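Local coordinates for type 2A phosphatase-associated protein 42 (Saccharomyces cerevisiae, PDB 2V0P), which associates with the catalytic subunits of PP2A-type phosphatases, inhibits SIT4, and takes part in negative regulation of the TOR signalling pathway, at residues F8-L19 / Y31-L42. Sequence-based numbering, arbitrary orientation.
Sequences FNDIISLYSTKL and YQGLLLSTIKKL
An antiparallel helical hairpin opens the TPR-like N-terminal domain of Tap42: the axes of segments 8-19 and 31-42 make 153° between their N-to-C directions, and the knob-into-hole packing of Leu19 among Tyr31, Leu34, Leu35 and Thr38 marks the interlock. The two methyls of Leu19 divide the work. Leu19 CD2 lies 3.8 Å from Leu34 CG, while CD1 meets Thr38 OG1 tip to tip at 3.7 Å. Thr38 OG1 also touches Leu14 CD1, yet it donates to Leu34 O (2.8 Å), which accepts Thr38 N from the opposite face of its carbonyl plane; the proton of Thr38 OG1 is thus used within its own helix, and the oxygen faces two leucine methyls. Where helix 4-19 ends in a wider pi-type turn, Tyr31 OH donates to Leu19 O (2.7 Å), in the carbonyl plane and on a lone pair, with a C=O...O angle of 136°. Tyr31 CG is anti to the backbone N (chi1 -179°), which carries the ring across to this carbonyl. A phenylalanine here would probably leave Leu19 O without this donor and the turn less firmly tied to helix 29-52. Toward the other end, Ile11 CG2 slides past Thr38 CG2 (3.8 Å), and Leu42 CD1 reaches Phe8 CE1 at 3.5 Å. Beyond the pair, Leu45 extends the apolar seam along helix 29-52 against Phe8 and Ile11, while helix 75-83 packs on both helices through Ile12, Tyr15 and Ile39.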
loop_
_atom_site.group_PDB
_atom_site.type_symbol
_atom_site.label_atom_id
_atom_site.label_comp_id
_atom_site.label_asym_id
_atom_site.label_seq_id
_atom_site.Cartn_x
_atom_site.Cartn_y
_atom_site.Cartn_z
ATOM N N PHE A 8 17.691 -14.521 -27.770
ATOM C CA PHE A 8 16.392 -14.278 -27.101
ATOM C C PHE A 8 15.822 -15.435 -26.370
ATOM O O PHE A 8 15.463 -15.289 -25.154
ATOM C CB PHE A 8 15.369 -13.671 -28.004
ATOM C CG PHE A 8 14.377 -12.820 -27.268
ATOM C CD1 PHE A 8 14.737 -12.213 -26.057
ATOM C CD2 PHE A 8 13.139 -12.622 -27.746
ATOM C CE1 PHE A 8 13.830 -11.442 -25.364
ATOM C CE2 PHE A 8 12.228 -11.849 -27.074
ATOM C CZ PHE A 8 12.561 -11.259 -25.900
ATOM N N ASN A 9 15.776 -16.572 -27.055
ATOM C CA ASN A 9 15.369 -17.840 -26.469
ATOM C C ASN A 9 16.164 -18.257 -25.223
ATOM O O ASN A 9 15.584 -18.714 -24.256
ATOM C CB ASN A 9 15.341 -18.968 -27.509
ATOM C CG ASN A 9 14.256 -18.759 -28.567
ATOM O OD1 ASN A 9 13.498 -17.846 -28.475
ATOM N ND2 ASN A 9 14.243 -19.591 -29.596
ATOM N N ASP A 10 17.482 -18.094 -25.259
ATOM C CA ASP A 10 18.305 -18.378 -24.076
ATOM C C ASP A 10 17.964 -17.434 -22.921
ATOM O O ASP A 10 17.865 -17.878 -21.806
ATOM C CB ASP A 10 19.801 -18.332 -24.400
ATOM C CG ASP A 10 20.224 -19.415 -25.363
ATOM O OD1 ASP A 10 19.409 -20.327 -25.647
ATOM O OD2 ASP A 10 21.393 -19.377 -25.833
ATOM N N ILE A 11 17.765 -16.166 -23.210
ATOM C CA ILE A 11 17.406 -15.153 -22.232
ATOM C C ILE A 11 16.090 -15.568 -21.558
ATOM O O ILE A 11 16.009 -15.623 -20.310
ATOM C CB ILE A 11 17.385 -13.722 -22.820
ATOM C CG1 ILE A 11 18.826 -13.267 -23.094
ATOM C CG2 ILE A 11 16.654 -12.727 -21.832
ATOM C CD1 ILE A 11 19.026 -12.180 -24.064
ATOM N N ILE A 12 15.113 -15.985 -22.366
ATOM C CA ILE A 12 13.785 -16.204 -21.837
ATOM C C ILE A 12 13.805 -17.443 -20.958
ATOM O O ILE A 12 13.177 -17.485 -19.905
ATOM C CB ILE A 12 12.729 -16.343 -22.974
ATOM C CG1 ILE A 12 12.572 -15.045 -23.742
ATOM C CG2 ILE A 12 11.421 -16.906 -22.438
ATOM C CD1 ILE A 12 13.014 -13.839 -23.038
ATOM N N SER A 13 14.597 -18.422 -21.375
ATOM C CA SER A 13 14.798 -19.630 -20.615
ATOM C C SER A 13 15.490 -19.373 -19.255
ATOM O O SER A 13 15.136 -19.979 -18.278
ATOM C CB SER A 13 15.571 -20.625 -21.444
ATOM O OG SER A 13 15.664 -21.856 -20.781
ATOM N N LEU A 14 16.484 -18.493 -19.224
ATOM C CA LEU A 14 17.159 -18.158 -17.978
ATOM C C LEU A 14 16.131 -17.540 -17.036
ATOM O O LEU A 14 16.056 -17.928 -15.910
ATOM C CB LEU A 14 18.335 -17.210 -18.196
ATOM C CG LEU A 14 19.591 -17.825 -18.823
ATOM C CD1 LEU A 14 20.563 -16.736 -19.217
ATOM C CD2 LEU A 14 20.238 -18.822 -17.889
ATOM N N TYR A 15 15.337 -16.629 -17.559
ATOM C CA TYR A 15 14.257 -15.997 -16.841
ATOM C C TYR A 15 13.311 -17.020 -16.222
ATOM O O TYR A 15 13.161 -17.037 -15.021
ATOM C CB TYR A 15 13.485 -14.985 -17.701
ATOM C CG TYR A 15 12.357 -14.362 -16.910
ATOM C CD1 TYR A 15 12.633 -13.404 -15.903
ATOM C CD2 TYR A 15 11.051 -14.770 -17.090
ATOM C CE1 TYR A 15 11.608 -12.835 -15.139
ATOM C CE2 TYR A 15 9.987 -14.215 -16.321
ATOM C CZ TYR A 15 10.285 -13.256 -15.348
ATOM O OH TYR A 15 9.270 -12.722 -14.601
ATOM N N SER A 16 12.718 -17.895 -17.042
ATOM C CA SER A 16 11.733 -18.853 -16.562
ATOM C C SER A 16 12.260 -19.881 -15.608
ATOM O O SER A 16 11.564 -20.268 -14.698
ATOM C CB SER A 16 11.010 -19.567 -17.730
ATOM O OG SER A 16 10.336 -18.613 -18.492
ATOM N N THR A 17 13.486 -20.338 -15.827
ATOM C CA THR A 17 14.026 -21.421 -15.082
ATOM C C THR A 17 14.715 -20.954 -13.787
ATOM O O THR A 17 14.721 -21.679 -12.816
ATOM C CB THR A 17 14.984 -22.260 -15.932
ATOM O OG1 THR A 17 16.042 -21.436 -16.424
ATOM C CG2 THR A 17 14.243 -22.872 -17.124
ATOM N N LYS A 18 15.262 -19.744 -13.778
ATOM C CA LYS A 18 16.154 -19.334 -12.699
ATOM C C LYS A 18 15.916 -17.961 -12.128
ATOM O O LYS A 18 16.346 -17.691 -11.017
ATOM C CB LYS A 18 17.645 -19.426 -13.134
ATOM C CG LYS A 18 18.109 -20.803 -13.418
ATOM C CD LYS A 18 19.610 -20.892 -13.412
ATOM C CE LYS A 18 20.066 -22.337 -13.265
ATOM N NZ LYS A 18 19.769 -22.867 -11.902
ATOM N N LEU A 19 15.277 -17.075 -12.862
ATOM C CA LEU A 19 15.145 -15.712 -12.399
ATOM C C LEU A 19 13.730 -15.338 -12.008
ATOM O O LEU A 19 13.560 -14.496 -11.142
ATOM C CB LEU A 19 15.705 -14.698 -13.428
ATOM C CG LEU A 19 17.148 -15.041 -13.856
ATOM C CD1 LEU A 19 17.594 -14.276 -15.149
ATOM C CD2 LEU A 19 18.079 -14.758 -12.744
ATOM N N TYR A 31 22.291 -15.001 -7.306
ATOM C CA TYR A 31 21.094 -14.529 -8.012
ATOM C C TYR A 31 21.293 -13.192 -8.747
ATOM O O TYR A 31 20.962 -13.074 -9.897
ATOM C CB TYR A 31 19.844 -14.507 -7.083
ATOM C CG TYR A 31 18.573 -14.055 -7.758
ATOM C CD1 TYR A 31 17.754 -14.962 -8.410
ATOM C CD2 TYR A 31 18.191 -12.741 -7.748
ATOM C CE1 TYR A 31 16.662 -14.570 -9.064
ATOM C CE2 TYR A 31 17.056 -12.336 -8.390
ATOM C CZ TYR A 31 16.291 -13.275 -9.053
ATOM O OH TYR A 31 15.138 -12.912 -9.684
ATOM N N GLN A 32 21.796 -12.170 -8.079
ATOM C CA GLN A 32 21.889 -10.870 -8.683
ATOM C C GLN A 32 22.906 -10.905 -9.870
ATOM O O GLN A 32 22.743 -10.184 -10.851
ATOM C CB GLN A 32 22.304 -9.820 -7.670
ATOM C CG GLN A 32 21.250 -9.452 -6.644
ATOM C CD GLN A 32 20.002 -8.980 -7.309
ATOM O OE1 GLN A 32 20.038 -8.101 -8.166
ATOM N NE2 GLN A 32 18.910 -9.588 -6.969
ATOM N N GLY A 33 23.936 -11.726 -9.705
ATOM C CA GLY A 33 25.003 -11.933 -10.662
ATOM C C GLY A 33 24.436 -12.411 -11.987
ATOM O O GLY A 33 24.669 -11.783 -12.975
ATOM N N LEU A 34 23.674 -13.497 -11.973
ATOM C CA LEU A 34 22.965 -14.018 -13.182
ATOM C C LEU A 34 21.932 -13.042 -13.713
ATOM O O LEU A 34 21.781 -12.867 -14.931
ATOM C CB LEU A 34 22.287 -15.355 -12.890
ATOM C CG LEU A 34 21.481 -16.040 -13.994
ATOM C CD1 LEU A 34 22.422 -16.363 -15.167
ATOM C CD2 LEU A 34 20.926 -17.303 -13.409
ATOM N N LEU A 35 21.232 -12.357 -12.805
ATOM C CA LEU A 35 20.248 -11.396 -13.214
ATOM C C LEU A 35 20.891 -10.238 -13.984
ATOM O O LEU A 35 20.440 -9.875 -15.066
ATOM C CB LEU A 35 19.383 -10.931 -12.004
ATOM C CG LEU A 35 18.283 -9.933 -12.300
ATOM C CD1 LEU A 35 17.082 -10.550 -12.983
ATOM C CD2 LEU A 35 17.879 -9.250 -11.059
ATOM N N LEU A 36 21.953 -9.690 -13.426
ATOM C CA LEU A 36 22.692 -8.647 -14.051
ATOM C C LEU A 36 23.248 -9.062 -15.410
ATOM O O LEU A 36 23.192 -8.320 -16.284
ATOM C CB LEU A 36 23.834 -8.172 -13.177
ATOM C CG LEU A 36 24.658 -7.038 -13.736
ATOM C CD1 LEU A 36 23.805 -5.831 -14.099
ATOM C CD2 LEU A 36 25.757 -6.645 -12.779
ATOM N N SER A 37 23.780 -10.237 -15.545
ATOM C CA SER A 37 24.382 -10.603 -16.855
ATOM C C SER A 37 23.280 -10.859 -17.879
ATOM O O SER A 37 23.441 -10.532 -19.037
ATOM C CB SER A 37 25.348 -11.746 -16.765
ATOM O OG SER A 37 24.726 -12.911 -16.322
ATOM N N THR A 38 22.152 -11.398 -17.420
ATOM C CA THR A 38 20.987 -11.542 -18.255
ATOM C C THR A 38 20.487 -10.223 -18.791
ATOM O O THR A 38 20.194 -10.041 -20.011
ATOM C CB THR A 38 19.945 -12.413 -17.631
ATOM O OG1 THR A 38 20.540 -13.625 -17.288
ATOM C CG2 THR A 38 18.702 -12.728 -18.679
ATOM N N ILE A 39 20.355 -9.249 -17.929
ATOM C CA ILE A 39 19.950 -7.954 -18.377
ATOM C C ILE A 39 20.939 -7.374 -19.366
ATOM O O ILE A 39 20.523 -6.855 -20.399
ATOM C CB ILE A 39 19.773 -6.993 -17.146
ATOM C CG1 ILE A 39 18.558 -7.387 -16.342
ATOM C CG2 ILE A 39 19.631 -5.623 -17.576
ATOM C CD1 ILE A 39 18.653 -6.636 -14.920
ATOM N N LYS A 40 22.231 -7.465 -19.082
ATOM C CA LYS A 40 23.244 -6.922 -19.966
ATOM C C LYS A 40 23.076 -7.543 -21.398
ATOM O O LYS A 40 23.052 -6.821 -22.377
ATOM C CB LYS A 40 24.656 -7.106 -19.388
ATOM C CG LYS A 40 24.946 -6.243 -18.155
ATOM C CD LYS A 40 26.380 -6.461 -17.657
ATOM C CE LYS A 40 26.704 -5.641 -16.407
ATOM N NZ LYS A 40 26.881 -4.180 -16.692
ATOM N N LYS A 41 22.902 -8.854 -21.464
ATOM C CA LYS A 41 22.632 -9.592 -22.700
ATOM C C LYS A 41 21.384 -9.110 -23.425
ATOM O O LYS A 41 21.382 -8.981 -24.649
ATOM C CB LYS A 41 22.438 -11.069 -22.412
ATOM C CG LYS A 41 23.717 -11.831 -22.136
ATOM C CD LYS A 41 23.389 -13.252 -21.822
ATOM C CE LYS A 41 24.644 -14.035 -21.465
ATOM N NZ LYS A 41 24.281 -15.445 -21.084
ATOM N N LEU A 42 20.301 -8.943 -22.676
ATOM C CA LEU A 42 19.066 -8.445 -23.284
ATOM C C LEU A 42 19.188 -7.008 -23.781
ATOM O O LEU A 42 18.598 -6.667 -24.753
ATOM C CB LEU A 42 17.882 -8.653 -22.358
ATOM C CG LEU A 42 16.479 -8.313 -22.878
ATOM C CD1 LEU A 42 16.196 -9.115 -24.152
ATOM C CD2 LEU A 42 15.441 -8.658 -21.798
#